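Local coordinates for protein thiamine phosphate pyrophosphorylase (Pyrococcus furiosus, PDB 1XI3) that probably condenses a thiazole phosphate with a hydroxymethylpyrimidine diphosphate to form thiamine phosphate, with magnesium as cofactor, at residues 21-32 with 54-65. Residues are numbered along the deposited sequence; the frame is centred on the assembly and turned at random.
Sequences TDRRLKPEVESV and EMYEIGKTLRQL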
loop_
_atom_site.group_PDB
_atom_site.type_symbol
_atom_site.label_atom_id
_atom_site.label_comp_id
_atom_site.label_asym_id
_atom_site.label_seq_id
_atom_site.Cartn_x
_atom_site.Cartn_y
_atom_site.Cartn_z
ATOM N N THR A 21 14.154 -8.723 5.311
ATOM C CA THR A 21 14.147 -9.582 4.114
ATOM C C THR A 21 14.734 -8.885 2.905
ATOM O O THR A 21 14.740 -7.670 2.837
ATOM C CB THR A 21 12.712 -10.094 3.731
ATOM O OG1 THR A 21 11.897 -9.025 3.234
ATOM C CG2 THR A 21 12.048 -10.844 4.918
ATOM N N ASP A 22 15.188 -9.669 1.934
ATOM C CA ASP A 22 15.572 -9.126 0.633
ATOM C C ASP A 22 15.527 -10.214 -0.404
ATOM O O ASP A 22 16.458 -11.013 -0.519
ATOM C CB ASP A 22 16.967 -8.491 0.699
ATOM C CG ASP A 22 17.342 -7.779 -0.599
ATOM O OD1 ASP A 22 16.581 -7.881 -1.596
ATOM O OD2 ASP A 22 18.369 -7.059 -0.608
ATOM N N ARG A 23 14.403 -10.300 -1.122
ATOM C CA ARG A 23 14.201 -11.348 -2.126
ATOM C C ARG A 23 15.193 -11.248 -3.295
ATOM O O ARG A 23 15.281 -12.182 -4.108
ATOM C CB ARG A 23 12.765 -11.324 -2.642
ATOM C CG ARG A 23 12.372 -10.007 -3.301
ATOM C CD ARG A 23 10.994 -10.043 -3.961
ATOM N NE ARG A 23 9.966 -10.599 -3.091
ATOM C CZ ARG A 23 8.737 -10.916 -3.477
ATOM N NH1 ARG A 23 8.335 -10.703 -4.733
ATOM N NH2 ARG A 23 7.914 -11.457 -2.596
ATOM N N ARG A 24 15.904 -10.124 -3.403
ATOM C CA ARG A 24 17.046 -10.052 -4.354
ATOM C C ARG A 24 18.155 -11.050 -4.004
ATOM O O ARG A 24 18.937 -11.476 -4.905
ATOM C CB ARG A 24 17.615 -8.645 -4.475
ATOM C CG ARG A 24 16.639 -7.617 -5.006
ATOM C CD ARG A 24 17.178 -6.208 -4.923
ATOM N NE ARG A 24 17.405 -5.833 -3.529
ATOM C CZ ARG A 24 17.773 -4.632 -3.117
ATOM N NH1 ARG A 24 17.935 -3.644 -3.982
ATOM N NH2 ARG A 24 17.941 -4.405 -1.816
ATOM N N LEU A 25 18.226 -11.418 -2.726
ATOM C CA LEU A 25 19.225 -12.329 -2.200
ATOM C C LEU A 25 18.648 -13.702 -1.890
ATOM O O LEU A 25 19.254 -14.733 -2.267
ATOM C CB LEU A 25 19.866 -11.757 -0.946
ATOM C CG LEU A 25 20.532 -10.374 -1.090
ATOM C CD1 LEU A 25 20.930 -9.867 0.282
ATOM C CD2 LEU A 25 21.721 -10.453 -2.029
ATOM N N LYS A 26 17.501 -13.745 -1.191
ATOM C CA LYS A 26 16.910 -15.002 -0.741
ATOM C C LYS A 26 15.424 -14.859 -0.622
ATOM O O LYS A 26 14.953 -13.792 -0.272
ATOM C CB LYS A 26 17.430 -15.387 0.637
ATOM C CG LYS A 26 18.813 -15.982 0.677
ATOM N N PRO A 27 14.675 -15.918 -0.902
ATOM C CA PRO A 27 13.213 -15.787 -0.734
ATOM C C PRO A 27 12.850 -15.604 0.733
ATOM O O PRO A 27 13.530 -16.123 1.625
ATOM C CB PRO A 27 12.659 -17.111 -1.278
ATOM C CG PRO A 27 13.817 -17.773 -1.996
ATOM C CD PRO A 27 15.066 -17.244 -1.422
ATOM N N GLU A 28 11.736 -14.940 0.967
ATOM C CA GLU A 28 11.434 -14.455 2.313
ATOM C C GLU A 28 11.104 -15.576 3.298
ATOM O O GLU A 28 11.638 -15.609 4.410
ATOM C CB GLU A 28 10.272 -13.474 2.259
ATOM C CG GLU A 28 10.584 -12.105 1.651
ATOM C CD GLU A 28 10.129 -11.927 0.224
ATOM O OE1 GLU A 28 9.551 -12.863 -0.355
ATOM O OE2 GLU A 28 10.368 -10.807 -0.320
ATOM N N VAL A 29 10.224 -16.501 2.887
ATOM C CA VAL A 29 9.718 -17.479 3.844
ATOM C C VAL A 29 10.825 -18.411 4.305
ATOM O O VAL A 29 10.982 -18.650 5.517
ATOM C CB VAL A 29 8.495 -18.240 3.307
ATOM C CG1 VAL A 29 8.057 -19.308 4.307
ATOM C CG2 VAL A 29 7.341 -17.259 3.060
ATOM N N GLU A 30 11.587 -18.929 3.346
ATOM C CA GLU A 30 12.717 -19.819 3.645
ATOM C C GLU A 30 13.755 -19.152 4.523
ATOM O O GLU A 30 14.207 -19.738 5.506
ATOM C CB GLU A 30 13.428 -20.222 2.358
ATOM N N SER A 31 14.123 -17.927 4.158
ATOM C CA SER A 31 15.205 -17.216 4.851
ATOM C C SER A 31 14.791 -16.737 6.250
ATOM O O SER A 31 15.570 -16.797 7.215
ATOM C CB SER A 31 15.754 -16.081 3.970
ATOM O OG SER A 31 14.820 -15.048 3.843
ATOM N N VAL A 32 13.553 -16.296 6.392
ATOM C CA VAL A 32 13.055 -15.882 7.699
ATOM C C VAL A 32 13.004 -17.066 8.686
ATOM O O VAL A 32 13.392 -16.927 9.855
ATOM C CB VAL A 32 11.682 -15.196 7.603
ATOM C CG1 VAL A 32 11.070 -15.069 8.947
ATOM C CG2 VAL A 32 11.846 -13.816 6.945
ATOM N N GLU A 54 0.207 -10.635 -3.051
ATOM C CA GLU A 54 1.417 -11.373 -2.735
ATOM C C GLU A 54 2.031 -10.934 -1.420
ATOM O O GLU A 54 2.438 -11.754 -0.571
ATOM C CB GLU A 54 2.422 -11.185 -3.867
ATOM C CG GLU A 54 3.744 -11.915 -3.589
ATOM C CD GLU A 54 4.695 -11.904 -4.719
ATOM O OE1 GLU A 54 4.290 -11.572 -5.877
ATOM O OE2 GLU A 54 5.869 -12.268 -4.458
ATOM N N MET A 55 2.125 -9.609 -1.238
ATOM C CA MET A 55 2.596 -9.059 0.046
ATOM C C MET A 55 1.755 -9.595 1.223
ATOM O O MET A 55 2.288 -9.973 2.269
ATOM C CB MET A 55 2.554 -7.530 0.005
ATOM C CG MET A 55 3.458 -6.934 -1.062
ATOM S SD MET A 55 3.359 -5.155 -0.914
ATOM C CE MET A 55 4.634 -4.590 -1.997
ATOM N N TYR A 56 0.437 -9.684 1.022
ATOM C CA TYR A 56 -0.466 -10.171 2.022
ATOM C C TYR A 56 -0.218 -11.647 2.294
ATOM O O TYR A 56 -0.108 -12.053 3.451
ATOM C CB TYR A 56 -1.909 -9.952 1.572
ATOM C CG TYR A 56 -2.922 -10.694 2.404
ATOM C CD1 TYR A 56 -3.563 -11.818 1.911
ATOM C CD2 TYR A 56 -3.204 -10.285 3.672
ATOM C CE1 TYR A 56 -4.444 -12.526 2.703
ATOM C CE2 TYR A 56 -4.117 -10.989 4.477
ATOM C CZ TYR A 56 -4.730 -12.068 3.967
ATOM O OH TYR A 56 -5.613 -12.739 4.784
ATOM N N GLU A 57 -0.113 -12.456 1.245
ATOM C CA GLU A 57 0.083 -13.910 1.456
ATOM C C GLU A 57 1.399 -14.229 2.165
ATOM O O GLU A 57 1.442 -15.052 3.087
ATOM C CB GLU A 57 0.008 -14.645 0.136
ATOM C CG GLU A 57 -1.404 -14.703 -0.428
ATOM C CD GLU A 57 -1.462 -15.119 -1.902
ATOM O OE1 GLU A 57 -0.396 -15.199 -2.582
ATOM O OE2 GLU A 57 -2.597 -15.339 -2.408
ATOM N N ILE A 58 2.480 -13.582 1.721
ATOM C CA ILE A 58 3.792 -13.770 2.370
ATOM C C ILE A 58 3.733 -13.233 3.821
ATOM O O ILE A 58 4.275 -13.832 4.779
ATOM C CB ILE A 58 4.905 -13.111 1.537
ATOM C CG1 ILE A 58 5.017 -13.813 0.174
ATOM C CG2 ILE A 58 6.252 -13.166 2.310
ATOM C CD1 ILE A 58 6.014 -13.173 -0.729
ATOM N N GLY A 59 3.091 -12.092 3.983
ATOM C CA GLY A 59 2.977 -11.490 5.300
ATOM C C GLY A 59 2.272 -12.389 6.310
ATOM O O GLY A 59 2.629 -12.438 7.487
ATOM N N LYS A 60 1.218 -13.060 5.844
ATOM C CA LYS A 60 0.473 -13.944 6.716
ATOM C C LYS A 60 1.397 -15.077 7.190
ATOM O O LYS A 60 1.407 -15.429 8.384
ATOM C CB LYS A 60 -0.748 -14.476 5.991
ATOM C CG LYS A 60 -1.822 -13.435 5.744
ATOM C CD LYS A 60 -2.836 -13.420 6.838
ATOM N N THR A 61 2.165 -15.637 6.264
ATOM C CA THR A 61 3.105 -16.706 6.618
ATOM C C THR A 61 4.175 -16.229 7.605
ATOM O O THR A 61 4.466 -16.873 8.595
ATOM C CB THR A 61 3.755 -17.312 5.368
ATOM O OG1 THR A 61 2.721 -17.862 4.536
ATOM C CG2 THR A 61 4.728 -18.443 5.776
ATOM N N LEU A 62 4.783 -15.073 7.326
ATOM C CA LEU A 62 5.784 -14.524 8.236
ATOM C C LEU A 62 5.200 -14.117 9.592
ATOM O O LEU A 62 5.872 -14.196 10.606
ATOM C CB LEU A 62 6.517 -13.323 7.593
ATOM C CG LEU A 62 7.230 -13.613 6.259
ATOM C CD1 LEU A 62 7.992 -12.370 5.856
ATOM C CD2 LEU A 62 8.180 -14.804 6.304
ATOM N N ARG A 63 3.945 -13.700 9.613
ATOM C CA ARG A 63 3.257 -13.390 10.875
ATOM C C ARG A 63 3.196 -14.652 11.728
ATOM O O ARG A 63 3.476 -14.575 12.927
ATOM C CB ARG A 63 1.854 -12.856 10.618
ATOM C CG ARG A 63 1.026 -12.667 11.873
ATOM C CD ARG A 63 1.490 -11.584 12.780
ATOM N NE ARG A 63 2.719 -11.832 13.530
ATOM C CZ ARG A 63 3.202 -11.013 14.473
ATOM N NH1 ARG A 63 2.580 -9.874 14.762
ATOM N NH2 ARG A 63 4.335 -11.313 15.102
ATOM N N GLN A 64 2.826 -15.771 11.109
ATOM C CA GLN A 64 2.753 -17.057 11.818
ATOM C C GLN A 64 4.107 -17.502 12.336
ATOM O O GLN A 64 4.254 -17.854 13.508
ATOM C CB GLN A 64 2.129 -18.134 10.919
ATOM C CG GLN A 64 1.813 -19.475 11.616
ATOM C CD GLN A 64 0.965 -20.408 10.732
ATOM O OE1 GLN A 64 0.011 -19.968 10.065
ATOM N NE2 GLN A 64 1.319 -21.709 10.715
ATOM N N LEU A 65 5.103 -17.439 11.471
ATOM C CA LEU A 65 6.468 -17.819 11.818
ATOM C C LEU A 65 7.014 -17.006 12.958
ATOM O O LEU A 65 7.555 -17.548 13.924
ATOM C CB LEU A 65 7.382 -17.650 10.603
ATOM C CG LEU A 65 7.452 -18.728 9.568
ATOM C CD1 LEU A 65 8.399 -18.259 8.486
ATOM C CD2 LEU A 65 7.952 -20.054 10.195
#
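R23 and E54 meet from opposite directions: the arginine sets CG between its backbone N and carbonyl carbon (chi1 60°) and bends at chi3, while the E54 chain runs extended from a CG anti to its N (chi1 179°). R23 NH1 and NH2 grip E54 end-on, both on OE2, 2.9 Å from NH2, and both from one face of the carboxylate. The side-on edge of the same guanidinium holds E28, nearly straight from NE to OE2 at 2.8 Å and more tilted from NH2 to OE1. I58 CD1 lies at the guanidinium edge, 3.6 Å from E28 OE1. Next to this network, segments 28-32 and 54-65 of neighbouring helices outside the TIM barrel run almost parallel (crossing angle -16°). V29 is a knob among I58, T61, L62 and L65, its CG1 3.7 Å from T61 CG2; L62 CD2 packs 3.8 Å from V32 CB, and both residues touch strand 42-45. A leucine in place of R23 would probably leave E28 and E54 without their shared cation, E28 OE1 and E54 OE2 being 5.5 Å apart. One arginine thus bridges two like charges, tying the loop after the first strand to both helices beside I47, predicted to bind the pyrimidine substrate.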